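Local coordinates for protein argonaute (Methanocaldococcus jannaschii, PDB 5G5S) that cuts single-stranded target DNA under the direction of short DNA guides and may defend its archaeal host against invading genetic elements, at residues S59-Y64 with E101-G106; N581-I586 with L642-G647. All coordinates share one frame; numbering follows the deposited sequence.

In the fold
From the N terminus, the chain first builds the N-terminal domain, where contact 1 returns helix 97-111 to strand 59-62 and closes a loop of 36 residues between its segments. It then runs through the PAZ and Mid domains before reaching the Piwi domain. There contact 2 joins helix 577-590 to the end of strand 636-645, closing a loop of 55 residues that is rich in strand. The two loops follow one another in series, neither nested nor crossed. The centres of contact 1 and contact 2 lie about 30 Å apart, and the two do not touch. Each lays a helix against a sheet: a small antiparallel one in contact 1, the large mixed one of the Piwi domain in contact 2.

Contact 1: S59-Y64 with E101-G106; sequences SFVLPY and EKLVRG
Leu103, on helix 97-111, reaches across to Val61 of strand 59-62 and Pro63 just after it, so that the helix packs on the four-stranded antiparallel sheet of the Argonaute N-terminal domain. The backbones come nearest at Pro63 and Leu103, whose CA atoms are 5.4 Å apart. Followed outward, Leu103 begins with CB, 4.1 Å from Pro63 CB. CG is placed anti to the carbonyl carbon and beside the backbone N (chi1 -69°), which carries the branch away from the proline toward Val61. There the methyls divide the work. Leu103 CD1 meets both methyls of Val61, with CG1 the nearer at 3.9 Å. Leu103 CD2 lies by the strand backbone, 3.6 Å from Val61 O, and also touches Val61 CG1. The two side chains cross at about a right angle. Val26 of strand 25-31 also touches Leu103, while Met51 and Ile53 of strand 51-54 touch Val61, so the leucine enters an apolar patch formed by neighbouring strands. Pro63 sits against the helix backbone, its CG 4.3 Å from Gly106 C. Where a side chain would begin, Gly106 offers only backbone to the proline ring. Lys109, which interacts with guide DNA, lies close to Gly106 on the same helix. Two adjacent carbons of the proline ring meet one carbonyl oxygen of the helix: Leu103 O is 3.2 Å from Pro63 CB and 3.4 Å from Pro63 CG.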
# COMPACT_ATOMS: atom_id res chain seq x y z
N SER A 59 34.55 8.72 -8.53
CA SER A 59 34.16 10.00 -9.10
C SER A 59 32.76 10.38 -8.64
O SER A 59 31.90 9.51 -8.45
CB SER A 59 34.24 9.97 -10.62
OG SER A 59 33.40 8.96 -11.16
N PHE A 60 32.56 11.68 -8.43
CA PHE A 60 31.31 12.24 -7.93
C PHE A 60 31.09 13.67 -8.45
O PHE A 60 31.96 14.22 -9.14
CB PHE A 60 31.28 12.19 -6.38
CG PHE A 60 32.39 12.93 -5.66
CD1 PHE A 60 33.68 12.40 -5.60
CD2 PHE A 60 32.14 14.12 -5.00
CE1 PHE A 60 34.71 13.09 -4.94
CE2 PHE A 60 33.17 14.81 -4.34
CZ PHE A 60 34.44 14.28 -4.30
N VAL A 61 29.91 14.24 -8.15
CA VAL A 61 29.54 15.60 -8.54
C VAL A 61 29.01 16.35 -7.32
O VAL A 61 28.21 15.81 -6.56
CB VAL A 61 28.59 15.64 -9.78
CG1 VAL A 61 27.27 14.89 -9.54
CG2 VAL A 61 28.33 17.07 -10.25
N LEU A 62 29.51 17.58 -7.11
CA LEU A 62 29.10 18.44 -6.00
C LEU A 62 28.37 19.68 -6.52
O LEU A 62 28.74 20.20 -7.58
CB LEU A 62 30.31 18.87 -5.13
CG LEU A 62 31.02 17.80 -4.30
CD1 LEU A 62 32.27 18.36 -3.66
CD2 LEU A 62 30.11 17.19 -3.22
N PRO A 63 27.35 20.19 -5.78
CA PRO A 63 26.65 21.40 -6.24
C PRO A 63 27.43 22.71 -5.98
O PRO A 63 26.91 23.79 -6.23
CB PRO A 63 25.34 21.36 -5.46
CG PRO A 63 25.68 20.64 -4.20
CD PRO A 63 26.79 19.69 -4.51
N TYR A 64 28.66 22.59 -5.48
CA TYR A 64 29.53 23.71 -5.12
C TYR A 64 30.99 23.36 -5.34
O TYR A 64 31.35 22.18 -5.47
CB TYR A 64 29.29 24.13 -3.65
CG TYR A 64 29.45 22.99 -2.66
CD1 TYR A 64 28.39 22.14 -2.37
CD2 TYR A 64 30.67 22.76 -2.03
CE1 TYR A 64 28.54 21.07 -1.49
CE2 TYR A 64 30.83 21.70 -1.14
CZ TYR A 64 29.76 20.86 -0.87
OH TYR A 64 29.89 19.82 0.01
N GLU A 101 17.87 18.40 -9.64
CA GLU A 101 16.96 18.50 -8.47
C GLU A 101 17.68 18.03 -7.19
O GLU A 101 17.66 18.72 -6.16
CB GLU A 101 15.71 17.62 -8.66
CG GLU A 101 14.71 18.10 -9.69
CD GLU A 101 13.72 17.06 -10.18
OE1 GLU A 101 13.85 15.88 -9.79
OE2 GLU A 101 12.82 17.43 -10.98
N LYS A 102 18.34 16.86 -7.27
CA LYS A 102 19.05 16.26 -6.14
C LYS A 102 20.28 17.05 -5.73
O LYS A 102 20.59 17.10 -4.54
CB LYS A 102 19.39 14.78 -6.40
CG LYS A 102 18.24 13.85 -6.06
CD LYS A 102 17.62 13.25 -7.29
CE LYS A 102 16.11 13.32 -7.27
NZ LYS A 102 15.52 13.12 -8.62
N LEU A 103 20.96 17.69 -6.70
CA LEU A 103 22.13 18.51 -6.40
C LEU A 103 21.73 19.81 -5.71
O LEU A 103 22.39 20.21 -4.76
CB LEU A 103 23.05 18.71 -7.62
CG LEU A 103 23.81 17.45 -8.11
CD1 LEU A 103 24.51 17.69 -9.40
CD2 LEU A 103 24.82 16.95 -7.08
N VAL A 104 20.58 20.39 -6.09
CA VAL A 104 20.02 21.60 -5.45
C VAL A 104 19.62 21.25 -4.00
O VAL A 104 19.87 22.05 -3.09
CB VAL A 104 18.85 22.23 -6.26
CG1 VAL A 104 18.20 23.38 -5.50
CG2 VAL A 104 19.33 22.70 -7.62
N ARG A 105 19.06 20.03 -3.79
CA ARG A 105 18.67 19.51 -2.47
C ARG A 105 19.89 19.38 -1.59
O ARG A 105 19.88 19.87 -0.46
CB ARG A 105 17.92 18.17 -2.59
CG ARG A 105 17.15 17.80 -1.33
CD ARG A 105 16.81 16.33 -1.29
NE ARG A 105 15.88 16.01 -0.21
CZ ARG A 105 16.25 15.64 1.02
NH1 ARG A 105 17.53 15.55 1.34
NH2 ARG A 105 15.32 15.36 1.93
N GLY A 106 20.95 18.78 -2.14
CA GLY A 106 22.22 18.63 -1.44
C GLY A 106 22.86 19.96 -1.09
O GLY A 106 23.47 20.10 -0.03

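Contact 2: N581-I586 with L642-G647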
# COMPACT_ATOMS: atom_id res chain seq x y z
N ASN A 581 19.33 -3.56 -18.46
CA ASN A 581 19.89 -4.38 -19.54
C ASN A 581 19.22 -5.75 -19.61
O ASN A 581 19.03 -6.27 -20.72
CB ASN A 581 21.39 -4.53 -19.39
CG ASN A 581 22.00 -5.33 -20.51
OD1 ASN A 581 22.10 -4.87 -21.65
ND2 ASN A 581 22.32 -6.60 -20.23
N ASP A 582 18.88 -6.34 -18.46
CA ASP A 582 18.21 -7.63 -18.39
C ASP A 582 16.79 -7.51 -18.97
O ASP A 582 16.33 -8.43 -19.65
CB ASP A 582 18.15 -8.15 -16.94
CG ASP A 582 19.46 -8.65 -16.35
OD1 ASP A 582 20.53 -8.26 -16.86
OD2 ASP A 582 19.42 -9.39 -15.35
N LEU A 583 16.12 -6.36 -18.71
CA LEU A 583 14.78 -6.08 -19.23
C LEU A 583 14.82 -5.80 -20.73
O LEU A 583 13.89 -6.19 -21.43
CB LEU A 583 14.09 -4.96 -18.45
CG LEU A 583 13.65 -5.29 -17.02
CD1 LEU A 583 13.11 -4.05 -16.34
CD2 LEU A 583 12.62 -6.41 -16.99
N LYS A 584 15.92 -5.20 -21.22
CA LYS A 584 16.19 -4.98 -22.64
C LYS A 584 16.28 -6.33 -23.37
O LYS A 584 15.65 -6.50 -24.41
CB LYS A 584 17.49 -4.18 -22.85
CG LYS A 584 17.30 -2.67 -22.76
CD LYS A 584 18.48 -1.92 -23.37
CE LYS A 584 19.44 -1.39 -22.33
NZ LYS A 584 20.65 -0.79 -22.96
N GLU A 585 17.01 -7.31 -22.78
CA GLU A 585 17.19 -8.66 -23.32
C GLU A 585 15.91 -9.50 -23.27
O GLU A 585 15.61 -10.20 -24.24
CB GLU A 585 18.36 -9.41 -22.64
CG GLU A 585 19.73 -8.77 -22.83
CD GLU A 585 20.16 -8.54 -24.27
OE1 GLU A 585 20.35 -9.54 -24.99
OE2 GLU A 585 20.28 -7.36 -24.67
N ILE A 586 15.16 -9.42 -22.16
CA ILE A 586 13.89 -10.13 -21.95
C ILE A 586 12.83 -9.74 -23.00
O ILE A 586 12.14 -10.63 -23.51
CB ILE A 586 13.42 -10.00 -20.46
CG1 ILE A 586 13.70 -11.29 -19.69
CG2 ILE A 586 11.95 -9.59 -20.31
CD1 ILE A 586 13.89 -11.11 -18.20
N LEU A 642 8.66 3.48 -18.03
CA LEU A 642 9.66 2.92 -18.94
C LEU A 642 9.07 1.90 -19.88
O LEU A 642 8.09 1.24 -19.55
CB LEU A 642 10.81 2.27 -18.14
CG LEU A 642 11.61 3.18 -17.20
CD1 LEU A 642 12.37 2.37 -16.16
CD2 LEU A 642 12.54 4.11 -17.98
N ARG A 643 9.67 1.78 -21.07
CA ARG A 643 9.24 0.84 -22.10
C ARG A 643 10.42 0.05 -22.62
O ARG A 643 11.38 0.64 -23.12
CB ARG A 643 8.52 1.58 -23.24
CG ARG A 643 8.17 0.67 -24.42
CD ARG A 643 7.47 1.43 -25.50
NE ARG A 643 6.14 1.87 -25.10
CZ ARG A 643 5.48 2.87 -25.66
NH1 ARG A 643 6.02 3.57 -26.65
NH2 ARG A 643 4.27 3.21 -25.22
N PHE A 644 10.34 -1.29 -22.52
CA PHE A 644 11.33 -2.22 -23.07
C PHE A 644 10.67 -2.93 -24.23
O PHE A 644 9.69 -3.65 -24.04
CB PHE A 644 11.86 -3.21 -22.01
CG PHE A 644 12.47 -2.50 -20.82
CD1 PHE A 644 11.68 -2.13 -19.74
CD2 PHE A 644 13.82 -2.15 -20.81
CE1 PHE A 644 12.23 -1.42 -18.66
CE2 PHE A 644 14.37 -1.47 -19.73
CZ PHE A 644 13.58 -1.13 -18.65
N ASN A 645 11.18 -2.67 -25.43
CA ASN A 645 10.64 -3.19 -26.68
C ASN A 645 11.78 -3.38 -27.69
O ASN A 645 12.58 -2.46 -27.88
CB ASN A 645 9.58 -2.19 -27.23
CG ASN A 645 8.70 -2.68 -28.36
OD1 ASN A 645 9.13 -3.41 -29.24
ND2 ASN A 645 7.46 -2.22 -28.41
N CYS A 646 11.86 -4.57 -28.31
CA CYS A 646 12.88 -4.87 -29.34
C CYS A 646 14.33 -4.60 -28.88
O CYS A 646 15.14 -4.10 -29.66
CB CYS A 646 12.56 -4.14 -30.64
SG CYS A 646 13.26 -4.91 -32.12
N GLY A 647 14.63 -4.92 -27.62
CA GLY A 647 15.96 -4.73 -27.06
C GLY A 647 16.30 -3.29 -26.72
O GLY A 647 17.45 -3.01 -26.37
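The ring of Phe644, near the end of strand 636-645, takes Leu583 of helix 577-590 over one face, where the helix packs on the central sheet of the RNase H-like Piwi domain. This is the tight part. Leu583 CB stands 3.6 Å from the centroid of the Phe644 ring and only 7° off its normal, a CH-pi contact over the middle of the face. Farther along the leucine, CD1 overhangs the rim at the CE1-CZ bond, Leu583 CD1 being 3.6 Å from Phe644 CE1. Leu547 and Ile551 of helix 547-556 also touch Leu583.

The Lys584 side is looser and partly exposed. Its aliphatic stem crosses the phenylalanine at about a right angle, with Lys584 CG 4.0 Å from Phe644 CD2, and Lys584 CD runs by the turn, 3.4 Å from Gly647 O. A bend at chi3 (-101°) then leads the ammonium end away. Gly647 CA approaches Lys584 O at 3.2 Å with an angle of 170° at the hydrogen, a nearly straight CA-H...O contact. Ser587 OG, outside both segments, is hydrogen-bonded to Lys584 O and to Gly647 N, bridging helix and turn. Cohesion between the two segments themselves thus rests on dispersion and weak C-H donors rather than conventional hydrogen bonds.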